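PDB 4CGS: polymerase subunit PA from Dhori virus, which forms part of the viral RNA polymerase and probably binds RNA, its N-terminal domain being of the cap-snatching type. Local coordinates for residues 13-18 with 63-68; 17-22 with 33-38. All blocks are in the same frame, centred on the assembly; numbering follows the deposited sequence.

Overall arrangement
Both contacts fasten the same N-terminal element, helix 13-18 and the residues that follow it, to later parts of the cap-snatching-type domain. Contact 1 joins the helix to the loop 63-68, between strand 57-62 of the mixed sheet and helix 68-78; contact 2 joins residues 17-22, its last assigned residues and those after them, to helix 31-44. The two centres lie about 8 Å apart, on the same side of the chain's centre, and A17 and L18 belong to both. A direct bond ties them together: W65 NE1 of contact 1 lies 2.8 Å from E38 OE2 of contact 2. Short helix, long helix and post-strand loop thus meet around one indole, illustrating how a small terminal helix is held by two later elements of the chain.

Contact 1. Residues 13-18 with 63-68; sequences SEIWAL and NMWTPP
A tight turn between the end of strand 57-62 and helix 68-78 delivers one large aromatic, W65, to the flank of helix 13-18, where it meets I15 and L18. The benzene half of the indole does all the touching. L18 slides past it in the reverse direction and sets CD2 at the ring's edge, near the ring plane, 3.6 Å from W65 CE3. With CG anti to the backbone N (chi1 -172°), L18 lies alongside the ring, CG as close to W65 CE3 as CD2 is. I15 crosses the indole at about a right angle; its CG2 methyl stands 4.0 Å from W65 CH2, and its carbonyl O approaches obliquely, 3.6 Å from W65 CZ3. The two ring faces have different neighbours: the backbone carbon of L18 lies over the rim on one, while M64 CE lies above the rim of the other.

Across the contact the side chains meet through carbon alone, the carbonyl O of I15 being the one polar atom of helix 13-18 near the ring, while the polar corner of the indole serves another partner: NE1 bonds to the carboxylate of E38 in helix 31-44. Y42 of that same helix stacks with the ring, so rotation of the indole is checked both by packing and by a directed bond. W65 itself sits in a type II beta turn that runs from N63 to T66. T66 OG1 bonds to N63 O at 2.7 Å, and T66 N reaches the same oxygen from the same face of its carbonyl plane. W65, with phi 65°, occupies the third position, a left-handed conformation characteristic of the type II beta turn.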
loop_
_atom_site.group_PDB
_atom_site.type_symbol
_atom_site.label_atom_id
_atom_site.label_comp_id
_atom_site.label_asym_id
_atom_site.label_seq_id
_atom_site.Cartn_x
_atom_site.Cartn_y
_atom_site.Cartn_z
ATOM N N SER A 13 3.459 -15.644 -2.560
ATOM C CA SER A 13 3.235 -16.497 -1.462
ATOM C C SER A 13 3.753 -15.903 -0.177
ATOM O O SER A 13 3.123 -16.060 0.860
ATOM C CB SER A 13 3.853 -17.898 -1.723
ATOM O OG SER A 13 3.274 -18.524 -2.829
ATOM N N GLU A 14 4.888 -15.220 -0.250
ATOM C CA GLU A 14 5.497 -14.673 1.011
ATOM C C GLU A 14 4.742 -13.487 1.547
ATOM O O GLU A 14 4.636 -13.367 2.765
ATOM C CB GLU A 14 6.995 -14.425 0.833
ATOM C CG GLU A 14 7.384 -13.421 -0.253
ATOM C CD GLU A 14 7.553 -13.948 -1.677
ATOM O OE1 GLU A 14 6.968 -14.998 -2.005
ATOM O OE2 GLU A 14 8.300 -13.246 -2.424
ATOM N N ILE A 15 4.177 -12.658 0.687
ATOM C CA ILE A 15 3.285 -11.561 1.130
ATOM C C ILE A 15 1.998 -12.098 1.724
ATOM O O ILE A 15 1.565 -11.663 2.784
ATOM C CB ILE A 15 3.130 -10.506 0.025
ATOM C CG1 ILE A 15 4.427 -9.704 -0.130
ATOM C CG2 ILE A 15 1.868 -9.660 0.317
ATOM C CD1 ILE A 15 4.404 -8.729 -1.323
ATOM N N TRP A 16 1.408 -13.113 1.091
ATOM C CA TRP A 16 0.233 -13.751 1.617
ATOM C C TRP A 16 0.534 -14.339 2.961
ATOM O O TRP A 16 -0.256 -14.168 3.928
ATOM C CB TRP A 16 -0.254 -14.784 0.674
ATOM C CG TRP A 16 -1.555 -15.455 1.010
ATOM C CD1 TRP A 16 -1.757 -16.726 1.520
ATOM C CD2 TRP A 16 -2.856 -14.921 0.781
ATOM N NE1 TRP A 16 -3.034 -16.976 1.619
ATOM C CE2 TRP A 16 -3.788 -15.947 1.191
ATOM C CE3 TRP A 16 -3.334 -13.724 0.328
ATOM C CZ2 TRP A 16 -5.158 -15.757 1.116
ATOM C CZ3 TRP A 16 -4.697 -13.564 0.201
ATOM C CH2 TRP A 16 -5.577 -14.565 0.602
ATOM N N ALA A 17 1.644 -15.026 3.092
ATOM C CA ALA A 17 1.956 -15.622 4.377
ATOM C C ALA A 17 2.179 -14.512 5.465
ATOM O O ALA A 17 1.759 -14.645 6.640
ATOM C CB ALA A 17 3.170 -16.523 4.269
ATOM N N LEU A 18 2.903 -13.475 5.128
ATOM C CA LEU A 18 3.189 -12.399 6.045
ATOM C C LEU A 18 1.868 -11.747 6.556
ATOM O O LEU A 18 1.766 -11.294 7.710
ATOM C CB LEU A 18 4.167 -11.350 5.443
ATOM C CG LEU A 18 4.636 -10.288 6.467
ATOM C CD1 LEU A 18 5.147 -10.893 7.801
ATOM C CD2 LEU A 18 5.630 -9.315 5.873
ATOM N N ASN A 63 6.914 0.770 7.181
ATOM C CA ASN A 63 6.376 0.489 8.521
ATOM C C ASN A 63 5.204 -0.506 8.444
ATOM O O ASN A 63 4.872 -1.113 9.461
ATOM C CB ASN A 63 5.853 1.797 9.170
ATOM C CG ASN A 63 6.867 2.789 9.536
ATOM O OD1 ASN A 63 6.607 3.990 9.432
ATOM N ND2 ASN A 63 8.039 2.335 9.954
ATOM N N MET A 64 4.492 -0.636 7.332
ATOM C CA MET A 64 3.378 -1.537 7.279
ATOM C C MET A 64 3.793 -2.936 7.643
ATOM O O MET A 64 4.855 -3.420 7.224
ATOM C CB MET A 64 2.741 -1.531 5.922
ATOM C CG MET A 64 1.504 -2.334 5.842
ATOM S SD MET A 64 0.685 -2.193 4.218
ATOM C CE MET A 64 -0.602 -3.427 4.378
ATOM N N TRP A 65 2.984 -3.560 8.453
ATOM C CA TRP A 65 3.197 -4.921 8.997
ATOM C C TRP A 65 4.412 -5.041 9.921
ATOM O O TRP A 65 4.857 -6.156 10.176
ATOM C CB TRP A 65 3.195 -5.971 7.882
ATOM C CG TRP A 65 1.876 -6.171 7.223
ATOM C CD1 TRP A 65 0.602 -5.721 7.574
ATOM C CD2 TRP A 65 1.680 -6.921 5.995
ATOM N NE1 TRP A 65 -0.323 -6.172 6.672
ATOM C CE2 TRP A 65 0.254 -6.925 5.730
ATOM C CE3 TRP A 65 2.512 -7.656 5.165
ATOM C CZ2 TRP A 65 -0.251 -7.572 4.628
ATOM C CZ3 TRP A 65 1.963 -8.316 4.102
ATOM C CH2 TRP A 65 0.625 -8.261 3.818
ATOM N N THR A 66 4.836 -3.928 10.519
ATOM C CA THR A 66 5.741 -3.898 11.611
ATOM C C THR A 66 5.036 -3.383 12.849
ATOM O O THR A 66 3.983 -2.708 12.755
ATOM C CB THR A 66 6.995 -3.070 11.356
ATOM O OG1 THR A 66 6.670 -1.657 11.464
ATOM C CG2 THR A 66 7.634 -3.432 9.962
ATOM N N PRO A 67 5.498 -3.773 14.029
ATOM C CA PRO A 67 4.838 -3.286 15.262
ATOM C C PRO A 67 4.861 -1.818 15.407
ATOM O O PRO A 67 5.822 -1.246 15.017
ATOM C CB PRO A 67 5.643 -3.983 16.381
ATOM C CG PRO A 67 6.292 -5.152 15.743
ATOM C CD PRO A 67 6.548 -4.784 14.304
ATOM N N PRO A 68 3.760 -1.192 15.886
ATOM C CA PRO A 68 3.808 0.291 15.988
ATOM C C PRO A 68 4.925 0.818 16.850
ATOM O O PRO A 68 5.466 1.867 16.551
ATOM C CB PRO A 68 2.401 0.652 16.528
ATOM C CG PRO A 68 1.558 -0.542 16.235
ATOM C CD PRO A 68 2.445 -1.763 16.197
#

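Contact 2. Residues 17-22 with 33-38; sequences ALSETS and EARIVE
Hydrogen bonds dominate where residues 17-22 meet helix 31-44. R35 NE donates to S19 OG over 2.9 Å, fairly straight at 161°, with the hydroxyl at the edge of the guanidinium and in its plane. The arginine chain is extended, CG anti to the backbone N (chi1 -174°), which brings NE from helix 31-44 to the hydroxyl of S19. About one turn after R35 on helix 31-44, E38 receives the second bond: S22 OG donates to its OE2 at 2.6 Å, engaging the syn lone pair of the carboxylate; that oxygen also accepts from W65 NE1.

Opposite charges meet through solvent. E20 OE2 and R35 NH2 stay 4.4 Å apart, the carboxylate and guanidinium planes inclined by 39°, and one water closes the gap: it donates to E20 OE2 at 2.5 Å and accepts from R35 NH2 at 2.8 Å. NH2 also bonds to W16 O, an oxygen shared with S19 OG, and the W16 ring makes a cation-pi contact with R35.

Within 17-22, L18 O accepts from both T21 N and T21 OG1, the hydroxyl lying 2.8 Å away.

The bonds to NE and NH2 therefore fix where the guanidinium lies and how it is turned, and the two donors to E38 OE2 would be expected to favour its carboxylate form.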
loop_
_atom_site.group_PDB
_atom_site.type_symbol
_atom_site.label_atom_id
_atom_site.label_comp_id
_atom_site.label_asym_id
_atom_site.label_seq_id
_atom_site.Cartn_x
_atom_site.Cartn_y
_atom_site.Cartn_z
ATOM N N ALA A 17 1.644 -15.026 3.092
ATOM C CA ALA A 17 1.956 -15.622 4.377
ATOM C C ALA A 17 2.179 -14.512 5.465
ATOM O O ALA A 17 1.759 -14.645 6.640
ATOM C CB ALA A 17 3.170 -16.523 4.269
ATOM N N LEU A 18 2.903 -13.475 5.128
ATOM C CA LEU A 18 3.189 -12.399 6.045
ATOM C C LEU A 18 1.868 -11.747 6.556
ATOM O O LEU A 18 1.766 -11.294 7.710
ATOM C CB LEU A 18 4.167 -11.350 5.443
ATOM C CG LEU A 18 4.636 -10.288 6.467
ATOM C CD1 LEU A 18 5.147 -10.893 7.801
ATOM C CD2 LEU A 18 5.630 -9.315 5.873
ATOM N N SER A 19 0.887 -11.664 5.682
ATOM C CA SER A 19 -0.395 -11.101 6.066
ATOM C C SER A 19 -1.084 -11.830 7.201
ATOM O O SER A 19 -2.006 -11.286 7.822
ATOM C CB SER A 19 -1.352 -10.958 4.906
ATOM O OG SER A 19 -1.897 -12.163 4.500
ATOM N N GLU A 20 -0.681 -13.054 7.512
ATOM C CA GLU A 20 -1.259 -13.717 8.751
ATOM C C GLU A 20 -0.898 -13.000 10.055
ATOM O O GLU A 20 -1.514 -13.168 11.128
ATOM C CB GLU A 20 -0.616 -15.051 8.875
ATOM C CG GLU A 20 -1.110 -16.039 7.841
ATOM C CD GLU A 20 -0.471 -17.433 8.011
ATOM O OE1 GLU A 20 0.589 -17.513 8.691
ATOM O OE2 GLU A 20 -1.032 -18.424 7.479
ATOM N N THR A 21 0.082 -12.065 10.013
ATOM C CA THR A 21 0.474 -11.304 11.235
ATOM C C THR A 21 -0.457 -10.129 11.498
ATOM O O THR A 21 -0.340 -9.489 12.539
ATOM C CB THR A 21 1.906 -10.715 11.114
ATOM O OG1 THR A 21 2.019 -9.741 10.043
ATOM C CG2 THR A 21 2.996 -11.850 10.983
ATOM N N SER A 22 -1.336 -9.821 10.523
ATOM C CA SER A 22 -2.261 -8.766 10.620
ATOM C C SER A 22 -3.729 -9.102 11.022
ATOM O O SER A 22 -4.415 -9.889 10.440
ATOM C CB SER A 22 -2.288 -8.055 9.292
ATOM O OG SER A 22 -3.204 -7.006 9.404
ATOM N N GLU A 33 -11.719 -10.803 1.015
ATOM C CA GLU A 33 -11.632 -9.623 0.180
ATOM C C GLU A 33 -10.680 -8.595 0.838
ATOM O O GLU A 33 -9.839 -7.994 0.195
ATOM C CB GLU A 33 -12.976 -8.992 -0.048
ATOM C CG GLU A 33 -14.013 -9.765 -0.870
ATOM C CD GLU A 33 -14.790 -10.847 -0.122
ATOM O OE1 GLU A 33 -14.448 -11.245 0.984
ATOM O OE2 GLU A 33 -15.858 -11.257 -0.636
ATOM N N ALA A 34 -10.881 -8.372 2.119
ATOM C CA ALA A 34 -10.044 -7.470 2.854
ATOM C C ALA A 34 -8.621 -7.921 2.901
ATOM O O ALA A 34 -7.703 -7.071 2.785
ATOM C CB ALA A 34 -10.579 -7.241 4.258
ATOM N N ARG A 35 -8.341 -9.187 3.010
ATOM C CA ARG A 35 -6.968 -9.706 3.053
ATOM C C ARG A 35 -6.296 -9.459 1.708
ATOM O O ARG A 35 -5.114 -9.065 1.666
ATOM C CB ARG A 35 -6.966 -11.192 3.364
ATOM C CG ARG A 35 -5.619 -11.808 3.578
ATOM C CD ARG A 35 -5.670 -13.216 4.070
ATOM N NE ARG A 35 -4.327 -13.742 4.278
ATOM C CZ ARG A 35 -4.085 -15.016 4.627
ATOM N NH1 ARG A 35 -5.132 -15.838 4.791
ATOM N NH2 ARG A 35 -2.827 -15.481 4.740
ATOM N N ILE A 36 -7.026 -9.707 0.600
ATOM C CA ILE A 36 -6.464 -9.424 -0.688
ATOM C C ILE A 36 -6.144 -7.988 -0.856
ATOM O O ILE A 36 -5.050 -7.646 -1.297
ATOM C CB ILE A 36 -7.394 -9.945 -1.818
ATOM C CG1 ILE A 36 -7.455 -11.506 -1.763
ATOM C CG2 ILE A 36 -6.887 -9.491 -3.187
ATOM C CD1 ILE A 36 -8.525 -12.152 -2.612
ATOM N N VAL A 37 -7.071 -7.099 -0.543
ATOM C CA VAL A 37 -6.792 -5.661 -0.591
ATOM C C VAL A 37 -5.602 -5.245 0.272
ATOM O O VAL A 37 -4.779 -4.436 -0.162
ATOM C CB VAL A 37 -8.042 -4.814 -0.326
ATOM C CG1 VAL A 37 -7.694 -3.330 -0.207
ATOM C CG2 VAL A 37 -9.060 -5.031 -1.436
ATOM N N GLU A 38 -5.486 -5.854 1.440
ATOM C CA GLU A 38 -4.355 -5.493 2.360
ATOM C C GLU A 38 -3.043 -5.962 1.766
ATOM O O GLU A 38 -2.029 -5.270 1.832
ATOM C CB GLU A 38 -4.614 -6.089 3.748
ATOM C CG GLU A 38 -3.703 -5.524 4.828
ATOM C CD GLU A 38 -4.047 -5.996 6.214
ATOM O OE1 GLU A 38 -5.164 -6.475 6.462
ATOM O OE2 GLU A 38 -3.122 -5.942 7.068
HETATM O O HOH W 1 -1.929 -18.095 5.210
#